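Side-chain contacts in trehalose-6-phosphate phosphatase (Candida albicans, PDB 5DXF), which belongs to glycosyltransferase family 20, whose members fold into the two Rossmann-like domains of the GT-B class: residues I200-D205 against N514-F519; E236-L241 against Q246-M251; E319-L324 against L422-L427; K468-V473 against S501-K506. One frame throughout, in Å; residues are numbered along the deposited sequence.

Contact 1. Residues I200-D205 against N514-F519; sequences IIWIHD and NWTSTF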
loop_
_atom_site.group_PDB
_atom_site.type_symbol
_atom_site.label_atom_id
_atom_site.label_comp_id
_atom_site.label_asym_id
_atom_site.label_seq_id
_atom_site.Cartn_x
_atom_site.Cartn_y
_atom_site.Cartn_z
ATOM N N ILE A 200 18.502 13.197 9.259
ATOM C CA ILE A 200 17.055 13.278 9.298
ATOM C C ILE A 200 16.568 11.830 9.175
ATOM O O ILE A 200 17.033 11.077 8.312
ATOM C CB ILE A 200 16.526 14.208 8.173
ATOM C CG1 ILE A 200 15.019 14.437 8.291
ATOM C CG2 ILE A 200 16.970 13.708 6.799
ATOM C CD1 ILE A 200 14.460 15.307 7.194
ATOM N N ILE A 201 15.663 11.418 10.052
ATOM C CA ILE A 201 15.237 10.027 10.074
ATOM C C ILE A 201 13.795 9.856 9.644
ATOM O O ILE A 201 12.908 10.524 10.150
ATOM C CB ILE A 201 15.414 9.382 11.460
ATOM C CG1 ILE A 201 16.770 9.743 12.047
ATOM C CG2 ILE A 201 15.302 7.876 11.356
ATOM C CD1 ILE A 201 17.920 9.024 11.383
ATOM N N TRP A 202 13.580 8.950 8.700
ATOM C CA TRP A 202 12.250 8.634 8.226
ATOM C C TRP A 202 11.988 7.166 8.472
ATOM O O TRP A 202 12.762 6.327 8.056
ATOM C CB TRP A 202 12.157 8.936 6.738
ATOM C CG TRP A 202 10.780 9.065 6.254
ATOM C CD1 TRP A 202 9.671 8.583 6.846
ATOM C CD2 TRP A 202 10.349 9.720 5.065
ATOM N NE1 TRP A 202 8.569 8.892 6.108
ATOM C CE2 TRP A 202 8.959 9.592 5.004
ATOM C CE3 TRP A 202 11.004 10.403 4.044
ATOM C CZ2 TRP A 202 8.210 10.119 3.971
ATOM C CZ3 TRP A 202 10.258 10.928 3.020
ATOM C CH2 TRP A 202 8.877 10.783 2.988
ATOM N N ILE A 203 10.892 6.854 9.147
ATOM C CA ILE A 203 10.548 5.468 9.425
ATOM C C ILE A 203 9.142 5.136 8.976
ATOM O O ILE A 203 8.230 5.941 9.129
ATOM C CB ILE A 203 10.674 5.125 10.905
ATOM C CG1 ILE A 203 12.063 5.471 11.414
ATOM C CG2 ILE A 203 10.410 3.652 11.108
ATOM C CD1 ILE A 203 12.040 6.421 12.586
ATOM N N HIS A 204 8.948 3.945 8.434
ATOM C CA HIS A 204 7.640 3.591 7.914
ATOM C C HIS A 204 6.977 2.379 8.549
ATOM O O HIS A 204 7.579 1.332 8.708
ATOM C CB HIS A 204 7.718 3.387 6.408
ATOM C CG HIS A 204 8.460 4.464 5.690
ATOM N ND1 HIS A 204 7.847 5.330 4.816
ATOM C CD2 HIS A 204 9.766 4.804 5.698
ATOM C CE1 HIS A 204 8.740 6.164 4.323
ATOM N NE2 HIS A 204 9.913 5.868 4.847
ATOM N N ASP A 205 5.721 2.562 8.917
ATOM C CA ASP A 205 4.761 1.491 9.149
ATOM C C ASP A 205 4.786 0.762 10.485
ATOM O O ASP A 205 5.569 1.064 11.363
ATOM C CB ASP A 205 4.765 0.500 7.993
ATOM C CG ASP A 205 3.558 0.640 7.114
ATOM O OD1 ASP A 205 2.767 1.569 7.328
ATOM O OD2 ASP A 205 3.394 -0.180 6.199
ATOM N N ASN A 514 7.120 14.545 -5.359
ATOM C CA ASN A 514 6.644 15.738 -4.686
ATOM C C ASN A 514 6.122 15.411 -3.292
ATOM O O ASN A 514 6.194 16.247 -2.396
ATOM C CB ASN A 514 5.556 16.440 -5.515
ATOM C CG ASN A 514 4.963 17.644 -4.797
ATOM O OD1 ASN A 514 3.853 17.579 -4.272
ATOM N ND2 ASN A 514 5.704 18.749 -4.772
ATOM N N TRP A 515 5.486 14.255 -3.144
ATOM C CA TRP A 515 4.994 13.834 -1.844
ATOM C C TRP A 515 6.166 13.612 -0.926
ATOM O O TRP A 515 6.175 14.050 0.210
ATOM C CB TRP A 515 4.165 12.557 -1.976
ATOM C CG TRP A 515 3.867 11.848 -0.684
ATOM C CD1 TRP A 515 2.752 11.972 0.072
ATOM C CD2 TRP A 515 4.691 10.891 -0.017
ATOM N NE1 TRP A 515 2.828 11.168 1.170
ATOM C CE2 TRP A 515 4.012 10.490 1.137
ATOM C CE3 TRP A 515 5.938 10.335 -0.287
ATOM C CZ2 TRP A 515 4.537 9.563 2.020
ATOM C CZ3 TRP A 515 6.455 9.424 0.583
ATOM C CH2 TRP A 515 5.760 9.040 1.723
ATOM N N THR A 516 7.181 12.943 -1.437
ATOM C CA THR A 516 8.352 12.676 -0.632
ATOM C C THR A 516 9.092 13.962 -0.270
ATOM O O THR A 516 9.534 14.137 0.853
ATOM C CB THR A 516 9.243 11.540 -1.205
ATOM O OG1 THR A 516 10.625 11.886 -1.101
ATOM C CG2 THR A 516 8.893 11.200 -2.648
ATOM N N SER A 517 9.208 14.877 -1.219
ATOM C CA SER A 517 9.832 16.161 -0.939
ATOM C C SER A 517 9.069 17.018 0.070
ATOM O O SER A 517 9.645 17.533 1.009
ATOM C CB SER A 517 10.004 16.928 -2.251
ATOM O OG SER A 517 10.152 18.315 -2.040
ATOM N N THR A 518 7.765 17.116 -0.119
ATOM C CA THR A 518 6.861 17.818 0.787
ATOM C C THR A 518 6.964 17.299 2.218
ATOM O O THR A 518 7.026 18.090 3.159
ATOM C CB THR A 518 5.391 17.704 0.328
ATOM O OG1 THR A 518 5.285 18.074 -1.052
ATOM C CG2 THR A 518 4.497 18.605 1.167
ATOM N N PHE A 519 7.000 15.979 2.386
ATOM C CA PHE A 519 7.031 15.427 3.731
ATOM C C PHE A 519 8.345 15.744 4.440
ATOM O O PHE A 519 8.334 16.088 5.625
ATOM C CB PHE A 519 6.789 13.917 3.726
ATOM C CG PHE A 519 6.495 13.366 5.088
ATOM C CD1 PHE A 519 5.282 13.625 5.706
ATOM C CD2 PHE A 519 7.443 12.623 5.769
ATOM C CE1 PHE A 519 5.011 13.138 6.968
ATOM C CE2 PHE A 519 7.178 12.128 7.031
ATOM C CZ PHE A 519 5.961 12.388 7.633
#
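W202 and F519 both carry CG opposite the main-chain nitrogen (chi1 -161° and -167°), and these torsions send the two rings into the space between strand 200-204 and helix 512-526. There F519 lies over one face of the W202 indole, displaced toward its rim. The planes are tilted by only 28° but slid apart, with 4.9 Å between the centroids of the F519 ring and the six-membered ring of W202, so overlap is slight. CE2 of F519 lies 3.6 Å from W202 NE1, over the pyrrole side of the indole. The opposite face of W202 meets H204 CE1, also near the rim, and the indole is thus held between a residue of the helix and one of its own strand.

W515, one helical turn before F519, brings its benzo end to the same tryptophan: CH2 of W515 is 3.5 Å from CZ2 of W202, and the two rings meet obliquely. Between these two helix residues the backbone of T516 adds its O, 3.9 Å from W202 CZ3. The indole N-H of W515 is hydrogen-bonded to L297 O, which would limit rotation of the ring, while F227 meets it edge-to-face. W202, W515 and F519 form a buried aromatic cluster that fastens the C-terminal helix to the parallel part of the mixed sheet of the N-terminal Rossmann-like domain, as in many GT-B enzymes, where the chain's last helix returns to this domain.

Contact 2. Residues E236-L241 against Q246-M251; sequences EYFRCL and QLLDGM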
loop_
_atom_site.group_PDB
_atom_site.type_symbol
_atom_site.label_atom_id
_atom_site.label_comp_id
_atom_site.label_asym_id
_atom_site.label_seq_id
_atom_site.Cartn_x
_atom_site.Cartn_y
_atom_site.Cartn_z
ATOM N N GLU A 236 -11.583 2.678 20.025
ATOM C CA GLU A 236 -12.306 1.492 20.432
ATOM C C GLU A 236 -11.601 0.211 20.045
ATOM O O GLU A 236 -11.581 -0.727 20.817
ATOM C CB GLU A 236 -13.666 1.462 19.775
ATOM C CG GLU A 236 -14.252 2.808 19.471
ATOM C CD GLU A 236 -15.747 2.768 19.515
ATOM O OE1 GLU A 236 -16.285 2.916 20.609
ATOM O OE2 GLU A 236 -16.386 2.574 18.474
ATOM N N TYR A 237 -11.042 0.166 18.844
ATOM C CA TYR A 237 -10.289 -0.989 18.376
ATOM C C TYR A 237 -8.881 -1.016 18.951
ATOM O O TYR A 237 -8.354 -2.082 19.262
ATOM C CB TYR A 237 -10.238 -1.002 16.847
ATOM C CG TYR A 237 -11.260 -1.920 16.228
ATOM C CD1 TYR A 237 -10.996 -3.273 16.078
ATOM C CD2 TYR A 237 -12.491 -1.440 15.804
ATOM C CE1 TYR A 237 -11.925 -4.124 15.520
ATOM C CE2 TYR A 237 -13.430 -2.285 15.242
ATOM C CZ TYR A 237 -13.139 -3.625 15.103
ATOM O OH TYR A 237 -14.070 -4.468 14.544
ATOM N N PHE A 238 -8.280 0.160 19.101
ATOM C CA PHE A 238 -6.897 0.245 19.549
ATOM C C PHE A 238 -6.723 -0.156 21.014
ATOM O O PHE A 238 -5.663 -0.650 21.403
ATOM C CB PHE A 238 -6.350 1.660 19.331
ATOM C CG PHE A 238 -4.868 1.769 19.538
ATOM C CD1 PHE A 238 -3.989 1.365 18.546
ATOM C CD2 PHE A 238 -4.353 2.264 20.727
ATOM C CE1 PHE A 238 -2.625 1.453 18.732
ATOM C CE2 PHE A 238 -2.986 2.354 20.919
ATOM C CZ PHE A 238 -2.122 1.948 19.919
ATOM N N ARG A 239 -7.765 0.027 21.807
ATOM C CA ARG A 239 -7.739 -0.282 23.227
ATOM C C ARG A 239 -7.524 -1.767 23.478
ATOM O O ARG A 239 -7.051 -2.165 24.526
ATOM C CB ARG A 239 -9.024 0.195 23.899
ATOM C CG ARG A 239 -9.089 1.698 24.092
ATOM C CD ARG A 239 -9.659 2.090 25.438
ATOM N NE ARG A 239 -11.039 1.660 25.591
ATOM C CZ ARG A 239 -12.070 2.211 24.973
ATOM N NH1 ARG A 239 -11.886 3.233 24.156
ATOM N NH2 ARG A 239 -13.285 1.738 25.178
ATOM N N CYS A 240 -7.891 -2.583 22.509
ATOM C CA CYS A 240 -7.800 -4.021 22.626
ATOM C C CYS A 240 -6.381 -4.474 22.848
ATOM O O CYS A 240 -6.142 -5.467 23.503
ATOM C CB CYS A 240 -8.359 -4.679 21.380
ATOM S SG CYS A 240 -10.060 -4.223 21.047
ATOM N N LEU A 241 -5.444 -3.725 22.308
ATOM C CA LEU A 241 -4.063 -4.109 22.411
ATOM C C LEU A 241 -3.564 -4.035 23.838
ATOM O O LEU A 241 -3.738 -3.052 24.524
ATOM C CB LEU A 241 -3.213 -3.233 21.507
ATOM C CG LEU A 241 -3.506 -3.300 20.014
ATOM C CD1 LEU A 241 -2.738 -2.216 19.283
ATOM C CD2 LEU A 241 -3.125 -4.657 19.476
ATOM N N GLN A 246 2.498 1.229 25.101
ATOM C CA GLN A 246 3.841 1.203 24.543
ATOM C C GLN A 246 3.864 1.526 23.047
ATOM O O GLN A 246 4.759 2.209 22.591
ATOM C CB GLN A 246 4.606 -0.080 24.872
ATOM C CG GLN A 246 3.754 -1.255 25.290
ATOM C CD GLN A 246 3.016 -1.008 26.571
ATOM O OE1 GLN A 246 2.153 -0.145 26.629
ATOM N NE2 GLN A 246 3.342 -1.771 27.602
ATOM N N LEU A 247 2.891 1.043 22.284
ATOM C CA LEU A 247 2.848 1.370 20.868
ATOM C C LEU A 247 2.590 2.848 20.605
ATOM O O LEU A 247 3.300 3.484 19.844
ATOM C CB LEU A 247 1.774 0.538 20.178
ATOM C CG LEU A 247 1.900 -0.967 20.322
ATOM C CD1 LEU A 247 0.537 -1.621 20.357
ATOM C CD2 LEU A 247 2.720 -1.518 19.178
ATOM N N LEU A 248 1.603 3.398 21.292
ATOM C CA LEU A 248 1.329 4.833 21.247
ATOM C C LEU A 248 2.526 5.690 21.689
ATOM O O LEU A 248 2.930 6.645 20.996
ATOM C CB LEU A 248 0.131 5.140 22.134
ATOM C CG LEU A 248 -0.927 6.077 21.571
ATOM C CD1 LEU A 248 -1.409 5.582 20.222
ATOM C CD2 LEU A 248 -2.081 6.173 22.541
ATOM N N ASP A 249 3.057 5.350 22.867
ATOM C CA ASP A 249 4.323 5.891 23.363
ATOM C C ASP A 249 5.305 5.904 22.215
ATOM O O ASP A 249 5.600 6.965 21.672
ATOM C CB ASP A 249 4.860 5.050 24.525
ATOM C CG ASP A 249 6.140 5.593 25.114
ATOM O OD1 ASP A 249 6.118 6.699 25.700
ATOM O OD2 ASP A 249 7.164 4.885 25.016
ATOM N N GLY A 250 5.752 4.704 21.839
ATOM C CA GLY A 250 6.644 4.473 20.713
ATOM C C GLY A 250 6.469 5.441 19.563
ATOM O O GLY A 250 7.428 6.073 19.122
ATOM N N MET A 251 5.233 5.589 19.102
ATOM C CA MET A 251 4.949 6.482 17.985
ATOM C C MET A 251 5.180 7.946 18.339
ATOM O O MET A 251 5.567 8.741 17.477
ATOM C CB MET A 251 3.514 6.287 17.493
ATOM C CG MET A 251 3.267 4.950 16.816
ATOM S SD MET A 251 1.602 4.807 16.125
ATOM C CE MET A 251 0.789 3.848 17.404
#
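F238 points its ring across to L247, L248 and M251, and the contact can be followed outward along that side chain. From CB, the chain turns with CG opposite the backbone N (chi1 -170°), which carries the ring toward helix 244-251. On one side of the ring, CD1 and CE1 run past L241 of the same segment, whose CD1 is 3.7 Å from F238 CE1. Across the ring, F238 CE2 lies 3.7 Å from L248 CD1. CZ, at the tip, meets three apolar groups: L248 CD1 lies 3.7 Å from it, L247 CB 4.2 Å and M251 CE 4.3 Å, all approaching the ring obliquely.

A second bridge is made by methyl groups alone. L241 CD1 and L247 CD1 meet at 3.5 Å, their side chains crossing at about a right angle. The type I turn from F238 to L241 places both residues on the side facing the second helix. F232 and C271 also pack against F238, whereas L156 of helix 147-160 touches both L241 and L247. The two short helices lie within the crossover connection between parallel strands 223-227 and 256-259 of the Rossmann-like sheet.

Contact 3. Residues E319-L324 against L422-L427; sequences EKVQAL and LRVADL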
loop_
_atom_site.group_PDB
_atom_site.type_symbol
_atom_site.label_atom_id
_atom_site.label_comp_id
_atom_site.label_asym_id
_atom_site.label_seq_id
_atom_site.Cartn_x
_atom_site.Cartn_y
_atom_site.Cartn_z
ATOM N N GLU A 319 2.806 -4.445 -27.842
ATOM C CA GLU A 319 2.489 -5.720 -28.467
ATOM C C GLU A 319 1.530 -6.496 -27.610
ATOM O O GLU A 319 0.581 -7.091 -28.101
ATOM C CB GLU A 319 3.734 -6.572 -28.677
ATOM C CG GLU A 319 5.052 -5.862 -28.467
ATOM C CD GLU A 319 6.236 -6.761 -28.744
ATOM O OE1 GLU A 319 7.374 -6.243 -28.800
ATOM O OE2 GLU A 319 6.029 -7.982 -28.908
ATOM N N LYS A 320 1.781 -6.489 -26.311
ATOM C CA LYS A 320 0.913 -7.184 -25.381
ATOM C C LYS A 320 -0.486 -6.600 -25.367
ATOM O O LYS A 320 -1.459 -7.328 -25.373
ATOM C CB LYS A 320 1.521 -7.146 -23.993
ATOM C CG LYS A 320 3.013 -7.386 -23.992
ATOM C CD LYS A 320 3.554 -7.470 -22.582
ATOM C CE LYS A 320 4.482 -8.648 -22.426
ATOM N NZ LYS A 320 5.796 -8.219 -21.888
ATOM N N VAL A 321 -0.576 -5.281 -25.384
ATOM C CA VAL A 321 -1.861 -4.593 -25.392
ATOM C C VAL A 321 -2.665 -4.949 -26.636
ATOM O O VAL A 321 -3.863 -5.225 -26.550
ATOM C CB VAL A 321 -1.687 -3.062 -25.320
ATOM C CG1 VAL A 321 -3.016 -2.362 -25.566
ATOM C CG2 VAL A 321 -1.101 -2.651 -23.974
ATOM N N GLN A 322 -2.005 -4.954 -27.789
ATOM C CA GLN A 322 -2.689 -5.270 -29.037
ATOM C C GLN A 322 -3.048 -6.751 -29.106
ATOM O O GLN A 322 -4.054 -7.134 -29.710
ATOM C CB GLN A 322 -1.826 -4.874 -30.238
ATOM C CG GLN A 322 -2.596 -4.139 -31.322
ATOM C CD GLN A 322 -3.260 -2.875 -30.807
ATOM O OE1 GLN A 322 -4.475 -2.706 -30.920
ATOM N NE2 GLN A 322 -2.462 -1.978 -30.238
ATOM N N ALA A 323 -2.222 -7.579 -28.474
ATOM C CA ALA A 323 -2.459 -9.017 -28.433
ATOM C C ALA A 323 -3.668 -9.346 -27.564
ATOM O O ALA A 323 -4.498 -10.174 -27.926
ATOM C CB ALA A 323 -1.227 -9.745 -27.920
ATOM N N LEU A 324 -3.747 -8.690 -26.411
ATOM C CA LEU A 324 -4.883 -8.817 -25.507
ATOM C C LEU A 324 -6.144 -8.268 -26.161
ATOM O O LEU A 324 -7.228 -8.832 -26.014
ATOM C CB LEU A 324 -4.601 -8.086 -24.191
ATOM C CG LEU A 324 -3.560 -8.720 -23.267
ATOM C CD1 LEU A 324 -3.081 -7.714 -22.232
ATOM C CD2 LEU A 324 -4.137 -9.951 -22.587
ATOM N N LEU A 422 -3.738 -3.148 -17.504
ATOM C CA LEU A 422 -4.380 -1.891 -17.133
ATOM C C LEU A 422 -4.789 -1.078 -18.361
ATOM O O LEU A 422 -5.879 -0.509 -18.394
ATOM C CB LEU A 422 -3.464 -1.057 -16.237
ATOM C CG LEU A 422 -3.205 -1.630 -14.842
ATOM C CD1 LEU A 422 -2.359 -0.675 -14.015
ATOM C CD2 LEU A 422 -4.515 -1.945 -14.131
ATOM N N ARG A 423 -3.925 -1.032 -19.372
ATOM C CA ARG A 423 -4.224 -0.271 -20.584
ATOM C C ARG A 423 -5.385 -0.857 -21.398
ATOM O O ARG A 423 -6.228 -0.109 -21.891
ATOM C CB ARG A 423 -2.975 -0.159 -21.465
ATOM C CG ARG A 423 -2.075 1.023 -21.123
ATOM C CD ARG A 423 -0.948 1.172 -22.132
ATOM N NE ARG A 423 -1.456 1.399 -23.481
ATOM C CZ ARG A 423 -0.720 1.325 -24.585
ATOM N NH1 ARG A 423 0.571 1.025 -24.508
ATOM N NH2 ARG A 423 -1.275 1.547 -25.768
ATOM N N VAL A 424 -5.444 -2.180 -21.537
ATOM C CA VAL A 424 -6.511 -2.800 -22.326
ATOM C C VAL A 424 -7.847 -2.745 -21.581
ATOM O O VAL A 424 -8.909 -2.946 -22.170
ATOM C CB VAL A 424 -6.192 -4.282 -22.676
ATOM C CG1 VAL A 424 -7.132 -4.810 -23.767
ATOM C CG2 VAL A 424 -4.743 -4.438 -23.121
ATOM N N ALA A 425 -7.792 -2.461 -20.285
ATOM C CA ALA A 425 -8.992 -2.469 -19.452
ATOM C C ALA A 425 -10.056 -1.473 -19.915
ATOM O O ALA A 425 -9.757 -0.310 -20.196
ATOM C CB ALA A 425 -8.622 -2.191 -18.012
ATOM N N ASP A 426 -11.291 -1.940 -20.016
ATOM C CA ASP A 426 -12.418 -1.076 -20.269
ATOM C C ASP A 426 -13.023 -0.604 -18.951
ATOM O O ASP A 426 -13.834 0.305 -18.917
ATOM C CB ASP A 426 -13.464 -1.802 -21.113
ATOM C CG ASP A 426 -12.929 -2.231 -22.472
ATOM O OD1 ASP A 426 -12.684 -1.361 -23.335
ATOM O OD2 ASP A 426 -12.762 -3.447 -22.679
ATOM N N LEU A 427 -12.619 -1.246 -17.864
ATOM C CA LEU A 427 -13.084 -0.885 -16.534
ATOM C C LEU A 427 -12.047 -1.194 -15.470
ATOM O O LEU A 427 -11.267 -2.113 -15.607
ATOM C CB LEU A 427 -14.371 -1.633 -16.207
ATOM C CG LEU A 427 -15.395 -0.953 -15.310
ATOM C CD1 LEU A 427 -16.210 -1.977 -14.561
ATOM C CD2 LEU A 427 -14.752 0.007 -14.337
#
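Apolar contacts between V321, L324 and V424 make up the centre of this contact. One branch of V424, CG2, does most of the touching: it lies 3.6 Å from V321 CG1 and 3.8 Å from L324 CD1, with L324 CB at the same distance again. V321 and V424 run past each other in opposite directions, so branch lies beside branch, while L324 crosses V424 at a slant. The same methyl also comes within 3.6 Å of V321 O, and so packs on the helix backbone as well as on its side chains.

A second kind of contact joins a methyl to a flat cation. V321 CG2 sits over one face of the R423 guanidinium, 3.9 Å above its plane and displaced toward the rim, and it also meets R423 CB at 4.0 Å. A bend in the arginine chain at chi3 (60°) folds the guanidinium back over the valine.

Polar interactions then fix that group: NH1 is hydrogen-bonded to A310 O and NH2 forms a salt bridge with E318. Beside the apolar patch, K320 makes a further salt bridge to E416, a second link between the two helices.

Helix 317-327 thus packs on the C-terminal end of helix 415-424, where V424 also touches L333 of strand 332-339 and R423 touches C447; beyond it the chain runs on into strand 428-430, D426 bonding to L333 on the way.

Contact 4. Residues K468-V473 against S501-K506; sequences KDAIMV and SKLYEK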
loop_
_atom_site.group_PDB
_atom_site.type_symbol
_atom_site.label_atom_id
_atom_site.label_comp_id
_atom_site.label_asym_id
_atom_site.label_seq_id
_atom_site.Cartn_x
_atom_site.Cartn_y
_atom_site.Cartn_z
ATOM N N LYS A 468 -11.695 12.574 -5.680
ATOM C CA LYS A 468 -13.078 12.874 -5.316
ATOM C C LYS A 468 -14.054 12.749 -6.483
ATOM O O LYS A 468 -15.200 12.341 -6.301
ATOM C CB LYS A 468 -13.175 14.284 -4.717
ATOM C CG LYS A 468 -12.864 14.358 -3.229
ATOM C CD LYS A 468 -13.280 15.700 -2.642
ATOM C CE LYS A 468 -12.249 16.783 -2.924
ATOM N NZ LYS A 468 -12.865 18.142 -2.915
ATOM N N ASP A 469 -13.597 13.093 -7.682
ATOM C CA ASP A 469 -14.470 13.131 -8.854
ATOM C C ASP A 469 -14.735 11.753 -9.461
ATOM O O ASP A 469 -15.589 11.611 -10.335
ATOM C CB ASP A 469 -13.874 14.056 -9.918
ATOM C CG ASP A 469 -14.105 15.522 -9.610
ATOM O OD1 ASP A 469 -15.275 15.905 -9.398
ATOM O OD2 ASP A 469 -13.119 16.288 -9.574
ATOM N N ALA A 470 -14.006 10.743 -8.998
ATOM C CA ALA A 470 -14.183 9.386 -9.503
ATOM C C ALA A 470 -15.558 8.843 -9.139
ATOM O O ALA A 470 -16.154 9.260 -8.145
ATOM C CB ALA A 470 -13.096 8.467 -8.961
ATOM N N ILE A 471 -16.058 7.916 -9.951
ATOM C CA ILE A 471 -17.298 7.219 -9.640
ATOM C C ILE A 471 -17.112 6.438 -8.343
ATOM O O ILE A 471 -16.082 5.804 -8.138
ATOM C CB ILE A 471 -17.718 6.272 -10.784
ATOM C CG1 ILE A 471 -17.763 7.031 -12.113
ATOM C CG2 ILE A 471 -19.070 5.646 -10.493
ATOM C CD1 ILE A 471 -18.143 6.171 -13.304
ATOM N N MET A 472 -18.109 6.471 -7.475
ATOM C CA MET A 472 -17.958 5.907 -6.151
ATOM C C MET A 472 -19.002 4.863 -5.859
ATOM O O MET A 472 -20.108 4.920 -6.375
ATOM C CB MET A 472 -18.048 7.010 -5.118
ATOM C CG MET A 472 -16.982 8.061 -5.276
ATOM S SD MET A 472 -15.493 7.585 -4.420
ATOM C CE MET A 472 -14.600 9.122 -4.443
ATOM N N VAL A 473 -18.638 3.896 -5.032
ATOM C CA VAL A 473 -19.553 2.827 -4.690
ATOM C C VAL A 473 -19.440 2.409 -3.231
ATOM O O VAL A 473 -18.437 2.654 -2.584
ATOM C CB VAL A 473 -19.375 1.634 -5.651
ATOM C CG1 VAL A 473 -18.304 0.667 -5.180
ATOM C CG2 VAL A 473 -20.697 0.951 -5.934
ATOM N N SER A 501 -9.839 13.024 -17.668
ATOM C CA SER A 501 -9.025 14.231 -17.600
ATOM C C SER A 501 -8.865 14.628 -16.140
ATOM O O SER A 501 -7.743 14.655 -15.610
ATOM C CB SER A 501 -9.643 15.379 -18.400
ATOM O OG SER A 501 -8.798 16.518 -18.371
ATOM N N LYS A 502 -10.005 14.898 -15.502
ATOM C CA LYS A 502 -10.056 15.298 -14.096
ATOM C C LYS A 502 -9.195 14.409 -13.203
ATOM O O LYS A 502 -8.318 14.897 -12.475
ATOM C CB LYS A 502 -11.507 15.281 -13.597
ATOM C CG LYS A 502 -12.448 16.180 -14.386
ATOM C CD LYS A 502 -13.890 16.040 -13.922
ATOM C CE LYS A 502 -14.799 16.981 -14.701
ATOM N NZ LYS A 502 -15.469 17.992 -13.835
ATOM N N LEU A 503 -9.438 13.103 -13.278
ATOM C CA LEU A 503 -8.703 12.139 -12.466
ATOM C C LEU A 503 -7.217 12.104 -12.805
ATOM O O LEU A 503 -6.382 11.925 -11.924
ATOM C CB LEU A 503 -9.286 10.737 -12.635
ATOM C CG LEU A 503 -10.745 10.547 -12.232
ATOM C CD1 LEU A 503 -11.180 9.117 -12.504
ATOM C CD2 LEU A 503 -10.936 10.903 -10.770
ATOM N N TYR A 504 -6.890 12.275 -14.081
ATOM C CA TYR A 504 -5.504 12.195 -14.524
ATOM C C TYR A 504 -4.692 13.349 -13.961
ATOM O O TYR A 504 -3.661 13.124 -13.328
ATOM C CB TYR A 504 -5.417 12.173 -16.048
ATOM C CG TYR A 504 -4.024 11.987 -16.596
ATOM C CD1 TYR A 504 -3.401 10.745 -16.568
ATOM C CD2 TYR A 504 -3.335 13.052 -17.152
ATOM C CE1 TYR A 504 -2.122 10.576 -17.078
ATOM C CE2 TYR A 504 -2.062 12.894 -17.662
ATOM C CZ TYR A 504 -1.460 11.658 -17.624
ATOM O OH TYR A 504 -0.191 11.520 -18.134
ATOM N N GLU A 505 -5.151 14.581 -14.165
ATOM C CA GLU A 505 -4.423 15.710 -13.586
ATOM C C GLU A 505 -4.487 15.685 -12.055
ATOM O O GLU A 505 -3.573 16.176 -11.391
ATOM C CB GLU A 505 -4.943 17.049 -14.128
ATOM C CG GLU A 505 -6.425 17.111 -14.420
ATOM C CD GLU A 505 -6.892 18.527 -14.652
ATOM O OE1 GLU A 505 -6.528 19.119 -15.692
ATOM O OE2 GLU A 505 -7.616 19.054 -13.781
ATOM N N LYS A 506 -5.540 15.093 -11.491
ATOM C CA LYS A 506 -5.613 14.977 -10.035
ATOM C C LYS A 506 -4.532 14.036 -9.498
ATOM O O LYS A 506 -3.958 14.279 -8.435
ATOM C CB LYS A 506 -6.990 14.496 -9.576
ATOM C CG LYS A 506 -7.211 14.671 -8.077
ATOM C CD LYS A 506 -7.011 16.128 -7.663
ATOM C CE LYS A 506 -7.096 16.311 -6.154
ATOM N NZ LYS A 506 -6.055 15.526 -5.433
#
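Strand 471-473 is an outermost strand of a three-stranded parallel sheet, and the loop that leads into it, through D469 and A470, is covered by L503 and K502 of helix 493-509. L503 is the apolar half of the contact. With CG opposite its own carbonyl carbon (chi1 -61°) and the chain extended beyond, its terminal methyls are carried out from the helix to the loop. CD2 lies 3.5 Å from A470 N and 3.7 Å from A470 CB, and the other branch follows, CD1 standing 4.1 Å from the same CB. Both methyls of the leucine thus approach the alanine CB from the same side, CD2 the nearer, while CD2 also rests on the backbone, reaching D469 C at 4.1 Å.

K502 and D469 meet next to this spot in a looser way. The aliphatic stem of the lysine passes the carboxylate, CD lying 4.3 Å from D469 CG, but K502 NZ stays 4.9 Å from D469 OD1, too far for a salt bridge. L467 extends the apolar part by touching both L503 and K506, and K506 NZ gives a weak hydrogen bond to V466 O.

The chemistry is that of a small buried apolar core with a charged, exposed margin. Van der Waals packing of one leucine on an alanine and its backbone joins the elements; the opposite charges of D469 and K502 may add a modest long-range attraction, without fixing a particular geometry.

How the contacts relate
Contact 1 spans the chain, closing a loop of 308 residues within which the other three are nested in series: contact 2, then contact 3, then contact 4. Contacts 1 and 2, with centres 23 Å apart, belong to the domain built on the large mixed sheet. Contacts 3 and 4, 21 Å apart between centres, lie around the two three-stranded parallel sheets of the other half; contacts 2 and 3, with centres 45 Å apart, fall on opposite sides of the chain's centre. Helices 493-509 and 512-526, consecutive in sequence, carry contacts 4 and 1, so the end of the chain passes from one half to the other, tying the two GT-B domains together.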